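PDB 2ZYO: solute-binding protein from Thermoactinomyces vulgaris, which binds cyclodextrins and maltodextrins, here maltotetraose, and probably delivers them to a membrane transporter for uptake. Local coordinates for residues Val22-Ala27 with Gln62-Leu67; Glu214-Phe219 with Thr368-Gly373; Asn247-Ile252 with Asn338-Gln343. One frame throughout, in Å; residues are numbered along the deposited sequence.

In the fold
From the N terminus, interaction 1 comes first. It closes a short loop by packing strand 20-25 against helix 61-71, with helix 30-47 and strand 50-55 between them in sequence. The chain then runs on to helix 206-220, where interaction 2 opens. This one spans about 150 residues and ends on helix 360-371. Interaction 3 is nested inside that loop. It joins the turn after strand 242-247 to helix 338-344, close to a glucose unit of the bound maltotetraose. No two contacts touch. Interactions 1 and 2 lie on opposite sides of the chain's centre, their own centres about 40 Å apart. Interaction 3 contains W250 of the glycan pocket.

Interaction 1 (Val22-Ala27 with Gln62-Leu67); sequences VVWENA and QEKLTL
W24 carries this strand-to-helix contact, part of the alpha/beta layering of the solute-binding protein fold. Strand 20-25 pairs in parallel with strand 50-55, and helix 61-71 follows that strand in the chain. From the strand, the side chain of W24 starts toward the helix. Its CG lies anti to the carbonyl carbon (chi1 -68°), and the six-membered part of the indole reaches K64 and L65. K64 lays its aliphatic chain over one face of this ring. Its CD sits 4.1 Å from the centroid of the W24 six-membered ring, a CH-pi contact. The closest K64 atom to the indole is CG, 3.6 Å from W24 CH2. The lysine chain bends at its last torsion, and its NZ forms a salt bridge with D68, one turn further on. L65 meets the same indole at its edge: L65 N lies near the ring plane, 3.5 Å from W24 CZ3. L65 CB adds an apolar touch at 3.8 Å from that same W24 CZ3. The indole also packs on V54 and V78 of the neighbouring strands. Replacing W24 by an alanine is likely to open a gap between strand and helix and to deprive the K64 methylenes of the ring they lie on. Next along the strand, E25 is buried and turned to other partners. Its OE1 has a salt bridge to K126 and a hydrogen bond with T36. At N26 the strand has ended, and N26 N donates to E25 OE2 at 2.7 Å, using the anti lone pair of that carboxylate oxygen.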
loop_
_atom_site.group_PDB
_atom_site.type_symbol
_atom_site.label_atom_id
_atom_site.label_comp_id
_atom_site.label_asym_id
_atom_site.label_seq_id
_atom_site.Cartn_x
_atom_site.Cartn_y
_atom_site.Cartn_z
ATOM N N VAL A 22 25.736 2.322 5.112
ATOM C CA VAL A 22 25.022 3.412 4.451
ATOM C C VAL A 22 23.542 3.062 4.325
ATOM O O VAL A 22 23.191 1.944 3.947
ATOM C CB VAL A 22 25.627 3.743 3.058
ATOM C CG1 VAL A 22 24.885 4.901 2.394
ATOM C CG2 VAL A 22 27.114 4.079 3.178
ATOM N N VAL A 23 22.692 4.033 4.652
ATOM C CA VAL A 23 21.246 3.865 4.608
ATOM C C VAL A 23 20.662 4.999 3.770
ATOM O O VAL A 23 21.010 6.158 3.983
ATOM C CB VAL A 23 20.644 3.908 6.037
ATOM C CG1 VAL A 23 19.132 3.934 6.003
ATOM C CG2 VAL A 23 21.127 2.718 6.867
ATOM N N TRP A 24 19.800 4.665 2.812
ATOM C CA TRP A 24 19.059 5.683 2.062
ATOM C C TRP A 24 17.644 5.803 2.607
ATOM O O TRP A 24 16.934 4.804 2.731
ATOM C CB TRP A 24 19.002 5.362 0.567
ATOM C CG TRP A 24 20.311 5.458 -0.163
ATOM C CD1 TRP A 24 21.472 6.019 0.288
ATOM C CD2 TRP A 24 20.575 5.003 -1.493
ATOM N NE1 TRP A 24 22.451 5.918 -0.673
ATOM C CE2 TRP A 24 21.925 5.305 -1.779
ATOM C CE3 TRP A 24 19.803 4.359 -2.469
ATOM C CZ2 TRP A 24 22.521 4.986 -3.002
ATOM C CZ3 TRP A 24 20.395 4.043 -3.687
ATOM C CH2 TRP A 24 21.742 4.354 -3.940
ATOM N N GLU A 25 17.241 7.029 2.926
ATOM C CA GLU A 25 15.915 7.291 3.474
ATOM C C GLU A 25 15.231 8.445 2.739
ATOM O O GLU A 25 15.900 9.338 2.209
ATOM C CB GLU A 25 16.002 7.572 4.981
ATOM C CG GLU A 25 14.663 7.813 5.693
ATOM C CD GLU A 25 13.694 6.648 5.567
ATOM O OE1 GLU A 25 13.575 5.873 6.537
ATOM O OE2 GLU A 25 13.053 6.501 4.504
ATOM N N ASN A 26 13.899 8.403 2.722
ATOM C CA ASN A 26 13.049 9.393 2.052
ATOM C C ASN A 26 13.541 10.832 2.170
ATOM O O ASN A 26 13.774 11.330 3.270
ATOM C CB ASN A 26 11.615 9.289 2.586
ATOM C CG ASN A 26 10.618 10.082 1.758
ATOM O OD1 ASN A 26 10.955 10.632 0.710
ATOM N ND2 ASN A 26 9.377 10.133 2.226
ATOM N N ALA A 27 13.683 11.488 1.019
ATOM C CA ALA A 27 14.222 12.845 0.951
ATOM C C ALA A 27 13.159 13.934 1.105
ATOM O O ALA A 27 13.472 15.042 1.543
ATOM C CB ALA A 27 14.992 13.040 -0.346
ATOM N N GLN A 62 15.459 2.812 -6.283
ATOM C CA GLN A 62 15.693 1.643 -7.125
ATOM C C GLN A 62 16.578 2.002 -8.324
ATOM O O GLN A 62 17.551 1.302 -8.619
ATOM C CB GLN A 62 14.365 1.022 -7.570
ATOM C CG GLN A 62 14.461 -0.454 -7.916
ATOM C CD GLN A 62 13.112 -1.151 -8.025
ATOM O OE1 GLN A 62 12.137 -0.774 -7.368
ATOM N NE2 GLN A 62 13.061 -2.191 -8.844
ATOM N N GLU A 63 16.247 3.107 -8.992
ATOM C CA GLU A 63 17.041 3.614 -10.112
ATOM C C GLU A 63 18.449 4.029 -9.681
ATOM O O GLU A 63 19.424 3.741 -10.379
ATOM C CB GLU A 63 16.328 4.789 -10.790
ATOM C CG GLU A 63 15.137 4.385 -11.651
ATOM C CD GLU A 63 14.175 5.534 -11.909
ATOM O OE1 GLU A 63 13.705 6.160 -10.931
ATOM O OE2 GLU A 63 13.876 5.806 -13.092
ATOM N N LYS A 64 18.549 4.702 -8.534
ATOM C CA LYS A 64 19.838 5.162 -8.021
ATOM C C LYS A 64 20.750 4.000 -7.636
ATOM O O LYS A 64 21.956 4.051 -7.882
ATOM C CB LYS A 64 19.658 6.121 -6.837
ATOM C CG LYS A 64 20.941 6.834 -6.419
ATOM C CD LYS A 64 20.695 7.814 -5.285
ATOM C CE LYS A 64 21.995 8.317 -4.677
ATOM N NZ LYS A 64 22.849 9.049 -5.655
ATOM N N LEU A 65 20.175 2.956 -7.040
ATOM C CA LEU A 65 20.950 1.774 -6.651
ATOM C C LEU A 65 21.443 0.994 -7.872
ATOM O O LEU A 65 22.529 0.412 -7.846
ATOM C CB LEU A 65 20.142 0.863 -5.719
ATOM C CG LEU A 65 20.908 -0.266 -5.009
ATOM C CD1 LEU A 65 21.957 0.282 -4.037
ATOM C CD2 LEU A 65 19.944 -1.198 -4.289
ATOM N N THR A 66 20.640 0.993 -8.936
ATOM C CA THR A 66 21.017 0.356 -10.201
ATOM C C THR A 66 22.302 0.973 -10.769
ATOM O O THR A 66 23.105 0.281 -11.399
ATOM C CB THR A 66 19.864 0.425 -11.236
ATOM O OG1 THR A 66 18.662 -0.076 -10.640
ATOM C CG2 THR A 66 20.178 -0.410 -12.471
ATOM N N LEU A 67 22.492 2.268 -10.527
ATOM C CA LEU A 67 23.704 2.972 -10.941
ATOM C C LEU A 67 24.809 2.894 -9.881
ATOM O O LEU A 67 25.939 2.496 -10.181
ATOM C CB LEU A 67 23.384 4.437 -11.273
ATOM C CG LEU A 67 24.501 5.351 -11.791
ATOM C CD1 LEU A 67 24.909 4.984 -13.214
ATOM C CD2 LEU A 67 24.072 6.811 -11.717
#

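Interaction 2 (Glu214-Phe219 with Thr368-Gly373); sequences EVQKWF and TFVAQG
Two helices pack here through a ring and a methyl group: F219, near the end of helix 206-220, and A371, near the end of helix 360-371. The backbones come close, with F219 CA and A371 CA 5.7 Å apart. The small alanine side chain is consistent with this approach. A371 CB stands over the middle of one face of the F219 ring, 3.4 Å from its centroid. It lies only 3° off the ring normal, so all six ring carbons are at nearly equal distance from the methyl. This is a well-centred CH-pi contact. F219 has CG anti to its carbonyl carbon (chi1 -62°), which brings the ring to the side of A371.

One turn earlier, Q216 meets V370 at about a right angle. Q216 CB touches V370 CG1 at 3.7 Å. Beyond CG the glutamine chain is extended, and its amide takes part in a water bridge. Q216 NE2 donates to the water at 2.9 Å, and the water donates to V370 O at 3.0 Å. V370 O also accepts a backbone bond from G373 N, at 3.0 Å. That bond belongs to a Schellman motif, in which G373 has positive phi (72°), a value that favours glycine.

Helix 360-371 also carries W360 and N364 of the glycan pocket. Helix 377-394 flanks the contact, with P377 against Q216 and A380 against V370. V215, next to Q216 in the sequence, packs on T177, L180 and F181 of helix 174-183.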
loop_
_atom_site.group_PDB
_atom_site.type_symbol
_atom_site.label_atom_id
_atom_site.label_comp_id
_atom_site.label_asym_id
_atom_site.label_seq_id
_atom_site.Cartn_x
_atom_site.Cartn_y
_atom_site.Cartn_z
ATOM N N GLU A 214 -20.479 -3.908 -9.868
ATOM C CA GLU A 214 -20.585 -3.049 -8.690
ATOM C C GLU A 214 -20.000 -1.669 -8.982
ATOM O O GLU A 214 -20.594 -0.653 -8.626
ATOM C CB GLU A 214 -19.889 -3.677 -7.477
ATOM C CG GLU A 214 -20.528 -4.971 -6.975
ATOM C CD GLU A 214 -21.734 -4.754 -6.065
ATOM O OE1 GLU A 214 -22.417 -3.712 -6.182
ATOM O OE2 GLU A 214 -22.005 -5.643 -5.228
ATOM N N VAL A 215 -18.839 -1.646 -9.636
ATOM C CA VAL A 215 -18.204 -0.399 -10.075
ATOM C C VAL A 215 -19.176 0.437 -10.913
ATOM O O VAL A 215 -19.355 1.633 -10.666
ATOM C CB VAL A 215 -16.902 -0.679 -10.878
ATOM C CG1 VAL A 215 -16.364 0.596 -11.528
ATOM C CG2 VAL A 215 -15.845 -1.317 -9.980
ATOM N N GLN A 216 -19.807 -0.211 -11.890
ATOM C CA GLN A 216 -20.789 0.425 -12.766
ATOM C C GLN A 216 -21.917 1.098 -11.982
ATOM O O GLN A 216 -22.327 2.211 -12.312
ATOM C CB GLN A 216 -21.360 -0.602 -13.744
ATOM C CG GLN A 216 -22.228 -0.010 -14.845
ATOM C CD GLN A 216 -22.736 -1.060 -15.810
ATOM O OE1 GLN A 216 -23.214 -2.121 -15.400
ATOM N NE2 GLN A 216 -22.637 -0.771 -17.103
ATOM N N LYS A 217 -22.401 0.421 -10.941
ATOM C CA LYS A 217 -23.489 0.938 -10.106
ATOM C C LYS A 217 -23.154 2.270 -9.436
ATOM O O LYS A 217 -24.041 3.095 -9.205
ATOM C CB LYS A 217 -23.901 -0.098 -9.060
ATOM C CG LYS A 217 -24.752 -1.232 -9.619
ATOM C CD LYS A 217 -24.878 -2.385 -8.631
ATOM C CE LYS A 217 -25.688 -2.004 -7.400
ATOM N NZ LYS A 217 -25.636 -3.082 -6.373
ATOM N N TRP A 218 -21.876 2.486 -9.133
ATOM C CA TRP A 218 -21.437 3.743 -8.531
ATOM C C TRP A 218 -21.636 4.938 -9.462
ATOM O O TRP A 218 -21.785 6.069 -9.005
ATOM C CB TRP A 218 -19.984 3.644 -8.057
ATOM C CG TRP A 218 -19.882 2.958 -6.736
ATOM C CD1 TRP A 218 -19.623 1.636 -6.516
ATOM C CD2 TRP A 218 -20.072 3.553 -5.446
ATOM N NE1 TRP A 218 -19.627 1.371 -5.166
ATOM C CE2 TRP A 218 -19.901 2.530 -4.487
ATOM C CE3 TRP A 218 -20.361 4.852 -5.008
ATOM C CZ2 TRP A 218 -20.013 2.765 -3.112
ATOM C CZ3 TRP A 218 -20.473 5.085 -3.638
ATOM C CH2 TRP A 218 -20.298 4.044 -2.708
ATOM N N PHE A 219 -21.671 4.670 -10.763
ATOM C CA PHE A 219 -21.860 5.721 -11.756
ATOM C C PHE A 219 -23.301 5.793 -12.259
ATOM O O PHE A 219 -23.818 6.886 -12.497
ATOM C CB PHE A 219 -20.854 5.557 -12.901
ATOM C CG PHE A 219 -19.425 5.682 -12.456
ATOM C CD1 PHE A 219 -18.829 6.934 -12.347
ATOM C CD2 PHE A 219 -18.686 4.553 -12.106
ATOM C CE1 PHE A 219 -17.513 7.061 -11.916
ATOM C CE2 PHE A 219 -17.368 4.672 -11.672
ATOM C CZ PHE A 219 -16.781 5.926 -11.577
ATOM N N THR A 368 -12.881 3.422 -16.639
ATOM C CA THR A 368 -13.327 4.640 -17.320
ATOM C C THR A 368 -14.378 4.339 -18.391
ATOM O O THR A 368 -15.416 5.002 -18.442
ATOM C CB THR A 368 -12.133 5.418 -17.922
ATOM O OG1 THR A 368 -11.306 5.902 -16.860
ATOM C CG2 THR A 368 -12.606 6.609 -18.749
ATOM N N PHE A 369 -14.115 3.334 -19.227
ATOM C CA PHE A 369 -15.047 2.972 -20.299
ATOM C C PHE A 369 -16.404 2.533 -19.745
ATOM O O PHE A 369 -17.448 2.859 -20.314
ATOM C CB PHE A 369 -14.458 1.889 -21.218
ATOM C CG PHE A 369 -13.161 2.283 -21.879
ATOM C CD1 PHE A 369 -12.972 3.571 -22.381
ATOM C CD2 PHE A 369 -12.133 1.358 -22.015
ATOM C CE1 PHE A 369 -11.770 3.931 -22.990
ATOM C CE2 PHE A 369 -10.930 1.706 -22.624
ATOM C CZ PHE A 369 -10.749 2.993 -23.112
ATOM N N VAL A 370 -16.380 1.810 -18.625
ATOM C CA VAL A 370 -17.605 1.393 -17.942
ATOM C C VAL A 370 -18.326 2.591 -17.311
ATOM O O VAL A 370 -19.539 2.747 -17.478
ATOM C CB VAL A 370 -17.326 0.289 -16.882
ATOM C CG1 VAL A 370 -18.569 -0.012 -16.057
ATOM C CG2 VAL A 370 -16.836 -0.978 -17.557
ATOM N N ALA A 371 -17.570 3.436 -16.608
ATOM C CA ALA A 371 -18.110 4.624 -15.939
ATOM C C ALA A 371 -18.819 5.569 -16.905
ATOM O O ALA A 371 -19.846 6.157 -16.568
ATOM C CB ALA A 371 -17.004 5.366 -15.210
ATOM N N GLN A 372 -18.259 5.701 -18.104
ATOM C CA GLN A 372 -18.795 6.593 -19.131
ATOM C C GLN A 372 -19.890 5.928 -19.971
ATOM O O GLN A 372 -20.515 6.577 -20.817
ATOM C CB GLN A 372 -17.658 7.109 -20.019
ATOM C CG GLN A 372 -16.660 7.999 -19.278
ATOM C CD GLN A 372 -15.398 8.296 -20.074
ATOM O OE1 GLN A 372 -15.127 7.676 -21.104
ATOM N NE2 GLN A 372 -14.611 9.248 -19.585
ATOM N N GLY A 373 -20.122 4.638 -19.728
ATOM C CA GLY A 373 -21.150 3.881 -20.442
ATOM C C GLY A 373 -20.789 3.574 -21.885
ATOM O O GLY A 373 -21.666 3.299 -22.707
HETATM O O HOH W 1 -21.319 0.906 -19.020
#

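Interaction 3 (Asn247-Ile252 with Asn338-Gln343); sequences NGPWAI and NGFAKQ. With GLC (alpha-D-glucopyranose), chain B.
F340 of helix 338-344 inserts its ring against the turn N247-I252, and the contact across the segments is mainly apolar. I252 reaches it from the opposite direction, with I252 CG1 3.6 Å from F340 CE2. P249 covers one face of the F340 ring. P249 CD makes a CH-pi contact there, 4.0 Å from the centroid and offset toward the rim. N247 O lies in the ring plane at the edge, 3.5 Å from F340 CE1.

The sugar contact comes next. W250 belongs to the glycan pocket, and its indole is sandwiched. G248 CA lies over one face. C1 of a glucose unit lies over the other, offset toward the rim and 3.2 Å from W250 CZ2. G248, with no side chain, lets the indole lie against its CA. W250 CG takes the crowded position between N and the carbonyl carbon (chi1 50°), which folds the indole back over G248.

Two weak side-chain bonds tie the turn: N247 OD1 accepts from G248 N at 2.9 Å and from W250 NE1 at 3.0 Å. N247 OD1 also bonds with Y176 of the pocket, so it links two sugar-site residues.

The glucose is also held by E129 of strand 120-136 and by N173. F340 packs on A132 of that strand and on V264 of strand 262-265, while I252 meets V262, also on strand 262-265.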
loop_
_atom_site.group_PDB
_atom_site.type_symbol
_atom_site.label_atom_id
_atom_site.label_comp_id
_atom_site.label_asym_id
_atom_site.label_seq_id
_atom_site.Cartn_x
_atom_site.Cartn_y
_atom_site.Cartn_z
ATOM N N ASN A 247 -10.460 6.144 1.143
ATOM C CA ASN A 247 -9.122 6.647 0.859
ATOM C C ASN A 247 -8.137 6.180 1.921
ATOM O O ASN A 247 -8.538 5.597 2.928
ATOM C CB ASN A 247 -9.139 8.178 0.774
ATOM C CG ASN A 247 -8.083 8.729 -0.170
ATOM O OD1 ASN A 247 -7.256 7.987 -0.713
ATOM N ND2 ASN A 247 -8.110 10.044 -0.376
ATOM N N GLY A 248 -6.852 6.430 1.684
ATOM C CA GLY A 248 -5.802 5.972 2.586
ATOM C C GLY A 248 -5.277 7.041 3.524
ATOM O O GLY A 248 -5.697 8.197 3.453
ATOM N N PRO A 249 -4.349 6.655 4.415
ATOM C CA PRO A 249 -3.776 7.528 5.445
ATOM C C PRO A 249 -3.038 8.746 4.887
ATOM O O PRO A 249 -2.870 9.740 5.598
ATOM C CB PRO A 249 -2.803 6.606 6.188
ATOM C CG PRO A 249 -2.527 5.490 5.245
ATOM C CD PRO A 249 -3.793 5.293 4.485
ATOM N N TRP A 250 -2.623 8.664 3.623
ATOM C CA TRP A 250 -1.911 9.751 2.938
ATOM C C TRP A 250 -2.715 11.051 2.813
ATOM O O TRP A 250 -2.143 12.122 2.591
ATOM C CB TRP A 250 -1.451 9.291 1.548
ATOM C CG TRP A 250 -2.544 8.659 0.727
ATOM C CD1 TRP A 250 -3.509 9.304 0.005
ATOM C CD2 TRP A 250 -2.779 7.257 0.548
ATOM N NE1 TRP A 250 -4.335 8.390 -0.609
ATOM C CE2 TRP A 250 -3.908 7.126 -0.293
ATOM C CE3 TRP A 250 -2.147 6.098 1.017
ATOM C CZ2 TRP A 250 -4.416 5.882 -0.677
ATOM C CZ3 TRP A 250 -2.654 4.857 0.637
ATOM C CH2 TRP A 250 -3.778 4.761 -0.203
ATOM N N ALA A 251 -4.036 10.954 2.954
ATOM C CA ALA A 251 -4.922 12.107 2.797
ATOM C C ALA A 251 -5.310 12.763 4.129
ATOM O O ALA A 251 -5.885 13.856 4.142
ATOM C CB ALA A 251 -6.169 11.706 2.016
ATOM N N ILE A 252 -4.979 12.102 5.237
ATOM C CA ILE A 252 -5.418 12.520 6.576
ATOM C C ILE A 252 -4.926 13.909 6.997
ATOM O O ILE A 252 -5.729 14.756 7.401
ATOM C CB ILE A 252 -5.043 11.466 7.653
ATOM C CG1 ILE A 252 -5.842 10.166 7.451
ATOM C CG2 ILE A 252 -5.213 12.030 9.071
ATOM C CD1 ILE A 252 -7.368 10.317 7.463
ATOM N N ASN A 338 -6.639 3.807 14.101
ATOM C CA ASN A 338 -7.250 2.516 14.439
ATOM C C ASN A 338 -8.002 1.854 13.280
ATOM O O ASN A 338 -7.818 0.664 13.017
ATOM C CB ASN A 338 -8.162 2.674 15.664
ATOM C CG ASN A 338 -8.676 1.346 16.201
ATOM O OD1 ASN A 338 -7.923 0.383 16.355
ATOM N ND2 ASN A 338 -9.964 1.302 16.515
ATOM N N GLY A 339 -8.834 2.632 12.587
ATOM C CA GLY A 339 -9.614 2.136 11.450
ATOM C C GLY A 339 -8.769 1.634 10.293
ATOM O O GLY A 339 -9.094 0.617 9.673
ATOM N N PHE A 340 -7.683 2.349 10.001
ATOM C CA PHE A 340 -6.740 1.936 8.965
ATOM C C PHE A 340 -6.059 0.614 9.318
ATOM O O PHE A 340 -5.899 -0.257 8.464
ATOM C CB PHE A 340 -5.671 3.006 8.736
ATOM C CG PHE A 340 -6.169 4.241 8.043
ATOM C CD1 PHE A 340 -6.730 4.171 6.771
ATOM C CD2 PHE A 340 -6.041 5.483 8.652
ATOM C CE1 PHE A 340 -7.180 5.322 6.130
ATOM C CE2 PHE A 340 -6.486 6.639 8.018
ATOM C CZ PHE A 340 -7.057 6.554 6.754
ATOM N N ALA A 341 -5.655 0.479 10.581
ATOM C CA ALA A 341 -4.983 -0.729 11.048
ATOM C C ALA A 341 -5.923 -1.932 11.020
ATOM O O ALA A 341 -5.531 -3.019 10.592
ATOM C CB ALA A 341 -4.415 -0.518 12.442
ATOM N N LYS A 342 -7.162 -1.723 11.469
ATOM C CA LYS A 342 -8.192 -2.764 11.432
ATOM C C LYS A 342 -8.423 -3.255 10.005
ATOM O O LYS A 342 -8.457 -4.460 9.756
ATOM C CB LYS A 342 -9.510 -2.263 12.031
ATOM C CG LYS A 342 -9.535 -2.179 13.553
ATOM C CD LYS A 342 -10.944 -1.930 14.079
ATOM C CE LYS A 342 -11.366 -0.473 13.917
ATOM N NZ LYS A 342 -12.758 -0.231 14.408
ATOM N N GLN A 343 -8.570 -2.315 9.072
ATOM C CA GLN A 343 -8.779 -2.659 7.669
ATOM C C GLN A 343 -7.548 -3.331 7.060
ATOM O O GLN A 343 -7.679 -4.295 6.300
ATOM C CB GLN A 343 -9.187 -1.426 6.853
ATOM C CG GLN A 343 -9.549 -1.735 5.398
ATOM C CD GLN A 343 -10.646 -2.779 5.271
ATOM O OE1 GLN A 343 -11.736 -2.617 5.812
ATOM N NE2 GLN A 343 -10.357 -3.860 4.553
HETATM C C1 GLC B . -2.052 5.840 -2.890
HETATM C C2 GLC B . -1.032 4.677 -2.800
HETATM C C3 GLC B . -0.593 4.149 -4.182
HETATM C C4 GLC B . -1.785 3.978 -5.124
HETATM C C5 GLC B . -2.612 5.261 -5.150
HETATM C C6 GLC B . -3.825 5.174 -6.063
HETATM O O1 GLC B . -1.446 7.026 -3.270
HETATM O O2 GLC B . 0.116 5.087 -2.059
HETATM O O3 GLC B . 0.054 2.893 -4.026
HETATM O O4 GLC B . -1.308 3.681 -6.450
HETATM O O5 GLC B . -3.100 5.544 -3.825
HETATM O O6 GLC B . -3.579 5.796 -7.316
#